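Local coordinates for sugar fermentation stimulation protein homolog (Pyrococcus furiosus, PDB 4DA2) that probably binds DNA, joining an OB-fold domain to a PD-(D/E)xK nuclease-like domain, and binds calcium ions in this structure, at residues Phe46-Thr56 with Ile66-Ala77. The protein carries 1 engineered substitution. Sequence-based numbering, arbitrary orientation.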
ATOM      1  N   PHE A  46       7.342  -9.144   9.566  1.00 21.19           N
ATOM      2  CA  PHE A  46       6.132  -8.954  10.367  1.00 17.53           C
ATOM      3  C   PHE A  46       5.506 -10.270  10.801  1.00 20.28           C
ATOM      4  O   PHE A  46       5.016 -10.362  11.931  1.00 23.35           O
ATOM      5  CB  PHE A  46       5.054  -8.149   9.617  1.00 18.03           C
ATOM      6  CG  PHE A  46       5.359  -6.665   9.512  1.00 18.60           C
ATOM      7  CD1 PHE A  46       5.572  -5.901  10.665  1.00 21.84           C
ATOM      8  CD2 PHE A  46       5.461  -6.053   8.268  1.00 37.53           C
ATOM      9  CE1 PHE A  46       5.864  -4.533  10.573  1.00 32.96           C
ATOM     10  CE2 PHE A  46       5.758  -4.690   8.161  1.00 26.85           C
ATOM     11  CZ  PHE A  46       5.956  -3.931   9.314  1.00 27.85           C
ATOM     12  N   MET A  47       5.480 -11.245   9.879  1.00 22.61           N
ATOM     13  CA  MET A  47       4.775 -12.528  10.058  1.00 20.14           C
ATOM     14  C   MET A  47       5.628 -13.472  10.875  1.00 25.94           C
ATOM     15  O   MET A  47       6.095 -14.489  10.351  1.00 26.30           O
ATOM     16  CB  MET A  47       4.499 -13.183   8.701  1.00 22.23           C
ATOM     17  CG  MET A  47       3.773 -12.313   7.706  1.00 25.71           C
ATOM     18  SD  MET A  47       2.009 -12.405   7.972  1.00 28.25           S
ATOM     19  CE  MET A  47       1.399 -11.046   6.965  1.00 34.07           C
ATOM     20  N   ILE A  48       5.831 -13.124  12.147  1.00 28.87           N
ATOM     21  CA  ILE A  48       6.688 -13.885  13.063  1.00 18.50           C
ATOM     22  C   ILE A  48       5.822 -14.308  14.249  1.00 21.55           C
ATOM     23  O   ILE A  48       5.151 -13.471  14.859  1.00 19.63           O
ATOM     24  CB  ILE A  48       7.906 -13.022  13.564  1.00 27.31           C
ATOM     25  CG1 ILE A  48       8.778 -12.559  12.384  1.00 29.40           C
ATOM     26  CG2 ILE A  48       8.738 -13.757  14.655  1.00 26.85           C
ATOM     27  CD1 ILE A  48       9.713 -13.596  11.831  1.00 32.79           C
ATOM     28  N   PRO A  49       5.814 -15.619  14.572  1.00 31.56           N
ATOM     29  CA  PRO A  49       5.020 -16.075  15.724  1.00 27.40           C
ATOM     30  C   PRO A  49       5.321 -15.261  16.990  1.00 14.37           C
ATOM     31  O   PRO A  49       6.503 -15.051  17.339  1.00 23.39           O
ATOM     32  CB  PRO A  49       5.425 -17.551  15.875  1.00 27.71           C
ATOM     33  CG  PRO A  49       5.808 -17.977  14.474  1.00 22.31           C
ATOM     34  CD  PRO A  49       6.451 -16.739  13.850  1.00 21.65           C
ATOM     35  N   GLY A  50       4.279 -14.745  17.633  1.00 19.02           N
ATOM     36  CA  GLY A  50       4.430 -13.984  18.873  1.00 27.13           C
ATOM     37  C   GLY A  50       4.297 -12.475  18.705  1.00 12.05           C
ATOM     38  O   GLY A  50       4.069 -11.751  19.689  1.00 29.86           O
ATOM     39  N   ARG A  51       4.418 -11.997  17.463  1.00 22.29           N
ATOM     40  CA  ARG A  51       4.304 -10.553  17.154  1.00 19.51           C
ATOM     41  C   ARG A  51       2.891 -10.049  17.331  1.00 21.28           C
ATOM     42  O   ARG A  51       1.937 -10.759  17.031  1.00 22.90           O
ATOM     43  CB  ARG A  51       4.765 -10.292  15.723  1.00 19.20           C
ATOM     44  CG  ARG A  51       6.269 -10.424  15.494  1.00 24.55           C
ATOM     45  CD  ARG A  51       6.982  -9.139  15.926  1.00 36.31           C
ATOM     46  NE  ARG A  51       8.314  -9.014  15.336  1.00 39.77           N
ATOM     47  CZ  ARG A  51       9.414  -9.577  15.824  1.00 40.05           C
ATOM     48  NH1 ARG A  51       9.364 -10.319  16.925  1.00 70.83           N
ATOM     49  NH2 ARG A  51      10.571  -9.402  15.198  1.00 50.67           N
ATOM     50  N   ILE A  52       2.750  -8.823  17.836  1.00 16.53           N
ATOM     51  CA  ILE A  52       1.438  -8.236  18.025  1.00 14.04           C
ATOM     52  C   ILE A  52       0.910  -7.668  16.711  1.00 15.68           C
ATOM     53  O   ILE A  52       1.568  -6.836  16.096  1.00 16.43           O
ATOM     54  CB  ILE A  52       1.475  -7.130  19.093  1.00 17.73           C
ATOM     55  CG1 ILE A  52       2.093  -7.656  20.410  1.00 32.61           C
ATOM     56  CG2 ILE A  52       0.081  -6.548  19.303  1.00 23.76           C
ATOM     57  CD1 ILE A  52       1.414  -8.935  20.975  1.00 32.92           C
ATOM     58  N   GLY A  53      -0.263  -8.142  16.290  1.00 20.39           N
ATOM     59  CA  GLY A  53      -0.984  -7.583  15.136  1.00 18.05           C
ATOM     60  C   GLY A  53      -2.236  -6.870  15.607  1.00 24.97           C
ATOM     61  O   GLY A  53      -2.538  -6.841  16.802  1.00 18.59           O
ATOM     62  N   TYR A  54      -2.955  -6.285  14.656  1.00 21.17           N
ATOM     63  CA  TYR A  54      -4.212  -5.594  14.905  1.00 18.90           C
ATOM     64  C   TYR A  54      -5.204  -6.057  13.866  1.00 13.65           C
ATOM     65  O   TYR A  54      -4.894  -6.057  12.673  1.00 16.68           O
ATOM     66  CB  TYR A  54      -4.021  -4.071  14.893  1.00 20.01           C
ATOM     67  CG  TYR A  54      -3.261  -3.664  16.103  1.00 16.59           C
ATOM     68  CD1 TYR A  54      -3.913  -3.302  17.277  1.00 17.56           C
ATOM     69  CD2 TYR A  54      -1.865  -3.731  16.105  1.00 24.36           C
ATOM     70  CE1 TYR A  54      -3.150  -2.962  18.433  1.00 20.54           C
ATOM     71  CE2 TYR A  54      -1.130  -3.400  17.208  1.00 18.10           C
ATOM     72  CZ  TYR A  54      -1.754  -3.024  18.356  1.00 18.60           C
ATOM     73  OH  TYR A  54      -0.911  -2.745  19.415  1.00 27.97           O
ATOM     74  N   CYS A  55      -6.384  -6.512  14.334  1.00 15.97           N
ATOM     75  CA  CYS A  55      -7.439  -7.027  13.465  1.00 14.33           C
ATOM     76  C   CYS A  55      -8.690  -6.143  13.544  1.00 10.67           C
ATOM     77  O   CYS A  55      -8.852  -5.405  14.506  1.00 16.36           O
ATOM     78  CB  CYS A  55      -7.839  -8.459  13.877  1.00 26.67           C
ATOM     79  SG  CYS A  55      -6.699  -9.713  13.337  1.00 24.39           S
ATOM     80  N   THR A  56      -9.524  -6.195  12.513  1.00 20.27           N
ATOM     81  CA  THR A  56     -10.865  -5.616  12.569  1.00 16.24           C
ATOM     82  C   THR A  56     -11.878  -6.637  12.036  1.00 18.23           C
ATOM     83  O   THR A  56     -11.518  -7.481  11.211  1.00 23.19           O
ATOM     84  CB  THR A  56     -10.951  -4.274  11.804  1.00 22.78           C
ATOM     85  OG1 THR A  56     -12.125  -3.571  12.236  1.00 22.31           O
ATOM     86  CG2 THR A  56     -10.981  -4.471  10.282  1.00 19.28           C
ATOM     87  N   ILE A  66     -10.067  -9.322   9.616  1.00 17.76           N
ATOM     88  CA  ILE A  66      -9.002  -8.898   8.712  1.00 17.23           C
ATOM     89  C   ILE A  66      -7.791  -8.511   9.565  1.00 17.68           C
ATOM     90  O   ILE A  66      -7.919  -7.737  10.532  1.00 13.66           O
ATOM     91  CB  ILE A  66      -9.450  -7.698   7.856  1.00 17.23           C
ATOM     92  CG1 ILE A  66     -10.745  -8.021   7.114  1.00 20.13           C
ATOM     93  CG2 ILE A  66      -8.376  -7.313   6.841  1.00 23.20           C
ATOM     94  CD1 ILE A  66     -11.448  -6.798   6.648  1.00 15.20           C
ATOM     95  N   LEU A  67      -6.626  -9.080   9.239  1.00 15.85           N
ATOM     96  CA  LEU A  67      -5.383  -8.651   9.887  1.00 18.16           C
ATOM     97  C   LEU A  67      -4.886  -7.380   9.176  1.00 13.68           C
ATOM     98  O   LEU A  67      -4.375  -7.451   8.047  1.00 23.23           O
ATOM     99  CB  LEU A  67      -4.337  -9.767   9.804  1.00 24.72           C
ATOM    100  CG  LEU A  67      -2.916  -9.531  10.329  1.00 19.17           C
ATOM    101  CD1 LEU A  67      -2.953  -9.120  11.809  1.00 14.09           C
ATOM    102  CD2 LEU A  67      -2.111 -10.808  10.114  1.00 29.27           C
ATOM    103  N   LEU A  68      -5.072  -6.220   9.807  1.00 15.99           N
ATOM    104  CA  LEU A  68      -4.795  -4.939   9.149  1.00 13.39           C
ATOM    105  C   LEU A  68      -3.345  -4.513   9.168  1.00 18.31           C
ATOM    106  O   LEU A  68      -2.903  -3.794   8.270  1.00 17.14           O
ATOM    107  CB  LEU A  68      -5.617  -3.801   9.747  1.00 18.59           C
ATOM    108  CG  LEU A  68      -7.135  -3.944   9.701  1.00 17.02           C
ATOM    109  CD1 LEU A  68      -7.680  -2.794  10.475  1.00 14.71           C
ATOM    110  CD2 LEU A  68      -7.634  -3.964   8.245  1.00 19.54           C
ATOM    111  N   GLY A  69      -2.645  -4.906  10.224  1.00 15.72           N
ATOM    112  CA  GLY A  69      -1.306  -4.455  10.488  1.00 13.15           C
ATOM    113  C   GLY A  69      -0.626  -5.049  11.708  1.00 14.81           C
ATOM    114  O   GLY A  69      -1.168  -5.922  12.388  1.00 15.48           O
ATOM    115  N   PHE A  70       0.568  -4.533  11.990  1.00 18.73           N
ATOM    116  CA  PHE A  70       1.390  -5.008  13.079  1.00 19.15           C
ATOM    117  C   PHE A  70       1.941  -3.849  13.908  1.00 18.15           C
ATOM    118  O   PHE A  70       2.135  -2.730  13.422  1.00 13.84           O
ATOM    119  CB  PHE A  70       2.562  -5.833  12.536  1.00 15.81           C
ATOM    120  CG  PHE A  70       2.164  -7.191  12.012  1.00 13.71           C
ATOM    121  CD1 PHE A  70       2.289  -8.311  12.829  1.00 19.38           C
ATOM    122  CD2 PHE A  70       1.676  -7.356  10.712  1.00 14.73           C
ATOM    123  CE1 PHE A  70       1.924  -9.581  12.373  1.00 22.47           C
ATOM    124  CE2 PHE A  70       1.315  -8.639  10.239  1.00 22.02           C
ATOM    125  CZ  PHE A  70       1.449  -9.740  11.074  1.00 18.85           C
ATOM    126  N   GLU A  71       2.230  -4.145  15.165  1.00 19.47           N
ATOM    127  CA  GLU A  71       2.831  -3.161  16.041  1.00 16.29           C
ATOM    128  C   GLU A  71       4.186  -2.851  15.458  1.00 17.92           C
ATOM    129  O   GLU A  71       4.920  -3.753  15.033  1.00 21.68           O
ATOM    130  CB  GLU A  71       2.963  -3.750  17.468  1.00 20.11           C
ATOM    131  CG  GLU A  71       3.548  -2.786  18.522  1.00 30.28           C
ATOM    132  CD  GLU A  71       5.070  -2.604  18.453  1.00 35.87           C
ATOM    133  OE1 GLU A  71       5.769  -3.503  17.924  1.00 39.63           O
ATOM    134  OE2 GLU A  71       5.566  -1.549  18.944  1.00 35.52           O
ATOM    135  N   ASP A  72       4.522  -1.568  15.436  1.00 16.48           N
ATOM    136  CA  ASP A  72       5.786  -1.150  14.849  1.00 20.99           C
ATOM    137  C   ASP A  72       6.133   0.160  15.519  1.00 18.04           C
ATOM    138  O   ASP A  72       5.424   1.159  15.350  1.00 18.44           O
ATOM    139  CB  ASP A  72       5.662  -0.986  13.322  1.00 11.48           C
ATOM    140  CG  ASP A  72       6.992  -0.770  12.635  1.00 28.70           C
ATOM    141  OD1 ASP A  72       8.032  -1.117  13.223  1.00 28.06           O
ATOM    142  OD2 ASP A  72       7.006  -0.290  11.479  1.00 23.27           O
ATOM    143  N   HIS A  73       7.186   0.115  16.339  1.00 20.33           N
ATOM    144  CA  HIS A  73       7.683   1.293  17.036  1.00 24.74           C
ATOM    145  C   HIS A  73       6.593   2.077  17.785  1.00 22.29           C
ATOM    146  O   HIS A  73       6.597   3.310  17.820  1.00 20.74           O
ATOM    147  CB  HIS A  73       8.508   2.160  16.070  1.00 27.20           C
ATOM    148  CG  HIS A  73       9.680   1.428  15.490  1.00 93.57           C
ATOM    149  ND1 HIS A  73      10.558   0.697  16.267  1.00 60.19           N
ATOM    150  CD2 HIS A  73      10.099   1.281  14.211  1.00 29.74           C
ATOM    151  CE1 HIS A  73      11.475   0.144  15.493  1.00 57.54           C
ATOM    152  NE2 HIS A  73      11.222   0.487  14.242  1.00 61.48           N
ATOM    153  N   GLY A  74       5.677   1.346  18.415  1.00 23.12           N
ATOM    154  CA  GLY A  74       4.655   1.959  19.227  1.00 19.19           C
ATOM    155  C   GLY A  74       3.417   2.387  18.460  1.00 28.55           C
ATOM    156  O   GLY A  74       2.416   2.802  19.049  1.00 24.84           O
ATOM    157  N   LYS A  75       3.483   2.287  17.142  1.00 18.46           N
ATOM    158  CA  LYS A  75       2.356   2.643  16.285  1.00 16.18           C
ATOM    159  C   LYS A  75       1.971   1.346  15.570  1.00 18.80           C
ATOM    160  O   LYS A  75       2.361   0.232  16.009  1.00 16.95           O
ATOM    161  CB  LYS A  75       2.766   3.742  15.261  1.00 12.91           C
ATOM    162  CG  LYS A  75       3.416   5.031  15.826  1.00 40.40           C
ATOM    163  CD  LYS A  75       2.399   5.965  16.474  1.00 29.10           C
ATOM    164  CE  LYS A  75       2.913   7.418  16.706  1.00 28.82           C
ATOM    165  NZ  LYS A  75       4.063   7.511  17.671  1.00 37.68           N
ATOM    166  N   ILE A  76       1.258   1.469  14.450  1.00 13.06           N
ATOM    167  CA  ILE A  76       0.871   0.298  13.661  1.00 15.16           C
ATOM    168  C   ILE A  76       1.273   0.461  12.189  1.00 16.26           C
ATOM    169  O   ILE A  76       0.885   1.458  11.567  1.00 12.34           O
ATOM    170  CB  ILE A  76      -0.635   0.048  13.751  1.00 16.98           C
ATOM    171  CG1 ILE A  76      -1.025  -0.256  15.216  1.00 15.10           C
ATOM    172  CG2 ILE A  76      -1.022  -1.134  12.836  1.00 13.24           C
ATOM    173  CD1 ILE A  76      -2.539  -0.120  15.523  1.00 20.22           C
ATOM    174  N   ALA A  77       2.029  -0.506  11.648  1.00 11.16           N
ATOM    175  CA  ALA A  77       2.321  -0.561  10.202  1.00 12.26           C
ATOM    176  C   ALA A  77       1.088  -1.179   9.529  1.00 17.39           C
ATOM    177  O   ALA A  77       0.595  -2.211   9.972  1.00 14.33           O
ATOM    178  CB  ALA A  77       3.521  -1.426   9.950  1.00 14.31           C
TER
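Phe70 buries the most surface here, and Phe46 lies over one of its faces. CB of Phe46 sits over that face of the Phe70 ring, 3.8 Å from its centroid in a CH-pi contact, displaced toward the rim. The two ring planes are nearly parallel, 18° apart, but offset enough that little of one ring lies over the other; Phe46 CD1 instead lies 3.5 Å from Phe70 CB, and Phe46 CZ rests on the CB methyl of Ala77. On that same face Phe46 O comes within 3.2 Å of Phe70 CE1. Met47, its chain bent at chi2, reaches the far end of the same ring with SD and CE, an oblique Met-aromatic contact.

Strands 52-56 and 66-72, the second of which carries Phe70, pair as an antiparallel hairpin of the OB domain. Gly53 lies opposite Phe70, its CA 4.1 Å from Phe70 CA. One residue on, the register slips: Tyr54 is paired with two residues, Leu68 and Gly69, a classic beta bulge, with Gly69 O accepting from Tyr54 N while Leu68 N donates to Tyr54 O at 2.9 Å. Past the bulge, Thr56 and Ile66 exchange a pair of backbone bonds.

Tyr54 occupies the other face of the sheet. CG stands beside the backbone N (chi1 -71°), which turns the ring toward strand 75-77, where Ile76 CD1 lies over its centre, 3.7 Å from the centroid and 11° off the normal. The backbone of Phe70 and Glu71 runs along the ring edge. Leu217 also touches Tyr54, and Met215 touches Ile76. Farther along this face, Thr56 CG2 packs against Leu68 CD1 at 3.7 Å, while Thr56 OG1 is hydrogen-bonded to the carbonyl of Pro9.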